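PDB 6SRT: N-acetylmuramoyl-L-alanine amidase from Clostridium intestinale URNW, which probably cleaves the amide bond between N-acetylmuramic acid and L-alanine in bacterial peptidoglycan, as a zinc-binding endolysin of the amidase 2 family. Local coordinates for residues Pro22-Val27 with Ile83-Pro88. Sequence-based numbering, arbitrary orientation.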
loop_
_atom_site.group_PDB
_atom_site.type_symbol
_atom_site.label_atom_id
_atom_site.label_comp_id
_atom_site.label_asym_id
_atom_site.label_seq_id
_atom_site.Cartn_x
_atom_site.Cartn_y
_atom_site.Cartn_z
ATOM N N PRO A 22 -6.483 -5.409 11.532
ATOM C CA PRO A 22 -5.472 -6.441 11.561
ATOM C C PRO A 22 -4.182 -5.984 12.233
ATOM O O PRO A 22 -4.003 -4.822 12.561
ATOM C CB PRO A 22 -5.206 -6.734 10.115
ATOM C CG PRO A 22 -5.398 -5.432 9.455
ATOM C CD PRO A 22 -6.550 -4.783 10.202
ATOM N N LYS A 23 -3.325 -6.944 12.545
ATOM C CA LYS A 23 -2.037 -6.669 13.185
ATOM C C LYS A 23 -1.196 -5.845 12.215
ATOM O O LYS A 23 -0.864 -6.321 11.115
ATOM C CB LYS A 23 -1.324 -7.965 13.547
ATOM C CG LYS A 23 0.052 -7.715 14.160
ATOM C CD LYS A 23 0.024 -7.137 15.563
ATOM C CE LYS A 23 1.392 -6.752 16.106
ATOM N NZ LYS A 23 1.610 -5.280 16.058
ATOM N N ILE A 24 -0.830 -4.648 12.655
ATOM C CA ILE A 24 0.044 -3.740 11.887
ATOM C C ILE A 24 1.329 -3.588 12.704
ATOM O O ILE A 24 1.294 -3.208 13.887
ATOM C CB ILE A 24 -0.672 -2.414 11.593
ATOM C CG1 ILE A 24 -1.861 -2.616 10.625
ATOM C CG2 ILE A 24 0.354 -1.420 11.039
ATOM C CD1 ILE A 24 -2.851 -1.511 10.653
ATOM N N VAL A 25 2.457 -3.925 12.114
ATOM C CA VAL A 25 3.775 -3.788 12.763
ATOM C C VAL A 25 4.231 -2.346 12.608
ATOM O O VAL A 25 4.461 -1.896 11.472
ATOM C CB VAL A 25 4.781 -4.800 12.250
ATOM C CG1 VAL A 25 6.144 -4.583 12.849
ATOM C CG2 VAL A 25 4.261 -6.233 12.432
ATOM N N GLU A 26 4.459 -1.693 13.728
ATOM C CA GLU A 26 4.962 -0.298 13.710
ATOM C C GLU A 26 6.466 -0.407 13.433
ATOM O O GLU A 26 7.189 -1.385 13.856
ATOM C CB GLU A 26 4.593 0.409 15.034
ATOM C CG GLU A 26 3.101 0.470 15.306
ATOM C CD GLU A 26 2.150 1.115 14.275
ATOM O OE1 GLU A 26 2.597 1.958 13.592
ATOM O OE2 GLU A 26 0.890 0.890 14.307
ATOM N N VAL A 27 6.951 0.494 12.645
ATOM C CA VAL A 27 8.370 0.566 12.290
ATOM C C VAL A 27 8.882 1.938 12.673
ATOM O O VAL A 27 8.184 2.903 12.552
ATOM C CB VAL A 27 8.600 0.289 10.805
ATOM C CG1 VAL A 27 10.044 0.434 10.423
ATOM C CG2 VAL A 27 8.002 -1.042 10.398
ATOM N N ILE A 83 2.097 -7.247 7.910
ATOM C CA ILE A 83 1.716 -5.879 7.478
ATOM C C ILE A 83 2.607 -4.930 8.260
ATOM O O ILE A 83 2.467 -4.807 9.475
ATOM C CB ILE A 83 0.250 -5.565 7.675
ATOM C CG1 ILE A 83 -0.695 -6.569 7.022
ATOM C CG2 ILE A 83 0.015 -4.134 7.223
ATOM C CD1 ILE A 83 -2.081 -6.459 7.574
ATOM N N TYR A 84 3.461 -4.198 7.572
ATOM C CA TYR A 84 4.268 -3.151 8.177
ATOM C C TYR A 84 3.678 -1.798 7.864
ATOM O O TYR A 84 3.308 -1.474 6.743
ATOM C CB TYR A 84 5.685 -3.134 7.629
ATOM C CG TYR A 84 6.446 -4.366 8.007
ATOM C CD1 TYR A 84 7.036 -4.521 9.232
ATOM C CD2 TYR A 84 6.502 -5.451 7.143
ATOM C CE1 TYR A 84 7.822 -5.633 9.542
ATOM C CE2 TYR A 84 7.168 -6.623 7.491
ATOM C CZ TYR A 84 7.844 -6.737 8.694
ATOM O OH TYR A 84 8.548 -7.867 9.017
ATOM N N ARG A 85 3.627 -0.947 8.879
ATOM C CA ARG A 85 3.310 0.471 8.691
ATOM C C ARG A 85 4.460 1.124 7.914
ATOM O O ARG A 85 5.617 0.886 8.232
ATOM C CB ARG A 85 3.079 1.183 10.013
ATOM C CG ARG A 85 2.342 2.470 9.724
ATOM C CD ARG A 85 1.561 3.223 10.553
ATOM N NE ARG A 85 0.751 2.478 11.430
ATOM C CZ ARG A 85 -0.551 2.390 11.334
ATOM N NH1 ARG A 85 -1.226 2.834 10.287
ATOM N NH2 ARG A 85 -1.202 1.794 12.317
ATOM N N GLY A 86 4.069 2.025 7.014
ATOM C CA GLY A 86 5.013 2.930 6.345
ATOM C C GLY A 86 4.751 4.361 6.800
ATOM O O GLY A 86 4.957 4.714 7.953
ATOM N N ARG A 87 4.267 5.160 5.862
ATOM C CA ARG A 87 3.802 6.536 6.238
ATOM C C ARG A 87 2.748 6.454 7.299
ATOM O O ARG A 87 1.903 5.563 7.266
ATOM C CB ARG A 87 2.985 7.275 5.187
ATOM C CG ARG A 87 3.842 7.558 3.984
ATOM C CD ARG A 87 4.660 8.811 4.132
ATOM N NE ARG A 87 5.692 8.862 3.153
ATOM C CZ ARG A 87 5.993 9.879 2.358
ATOM N NH1 ARG A 87 5.227 10.957 2.261
ATOM N NH2 ARG A 87 7.135 9.817 1.703
ATOM N N PRO A 88 2.738 7.437 8.207
ATOM C CA PRO A 88 1.646 7.518 9.165
ATOM C C PRO A 88 0.308 7.530 8.414
ATOM O O PRO A 88 0.154 8.049 7.312
ATOM C CB PRO A 88 1.886 8.840 9.910
ATOM C CG PRO A 88 3.393 9.040 9.801
ATOM C CD PRO A 88 3.709 8.540 8.404
HETATM O O HOH W 1 0.773 -8.280 10.296
#
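Ile24 CG2 lies over one face of the Arg85 guanidinium, 3.6 Å above its plane and displaced from the centre of the group, while the Glu26 carboxylate occupies an edge, the two planes only 16° apart. The grip is side-on: Arg85 NE reaches Glu26 OE1 at 2.9 Å, and Arg85 NH2 meets the syn lone pair of Glu26 OE2 at 3.0 Å. Bends at chi2 of Glu26 (-56°) and chi3 of Arg85 (-38°) turn the two groups alongside each other. The Tyr84 ring is approached obliquely by Val25 CG1, 3.7 Å from Tyr84 CD1, and by Val27 CG2.

Backbone bonds from Val25 N to Ile83 O (2.8 Å) and from Arg85 N to Val25 O (2.9 Å) establish parallel pairing of Val25 with Tyr84. Upstream, one water takes the place of a direct bond, donating to Lys23 O and accepting from Ile83 N. The short, weakly bonded strand about 24-25 lies at one edge of the mixed sheet, and Ile24 and Ile83 both pack on Phe75 of strand 75-77, which flanks 83-85 on its other side. Because Arg85 NH1 also pairs with Glu89, two carboxylates share one guanidinium, which would be expected to keep both ionised and to limit its rotation.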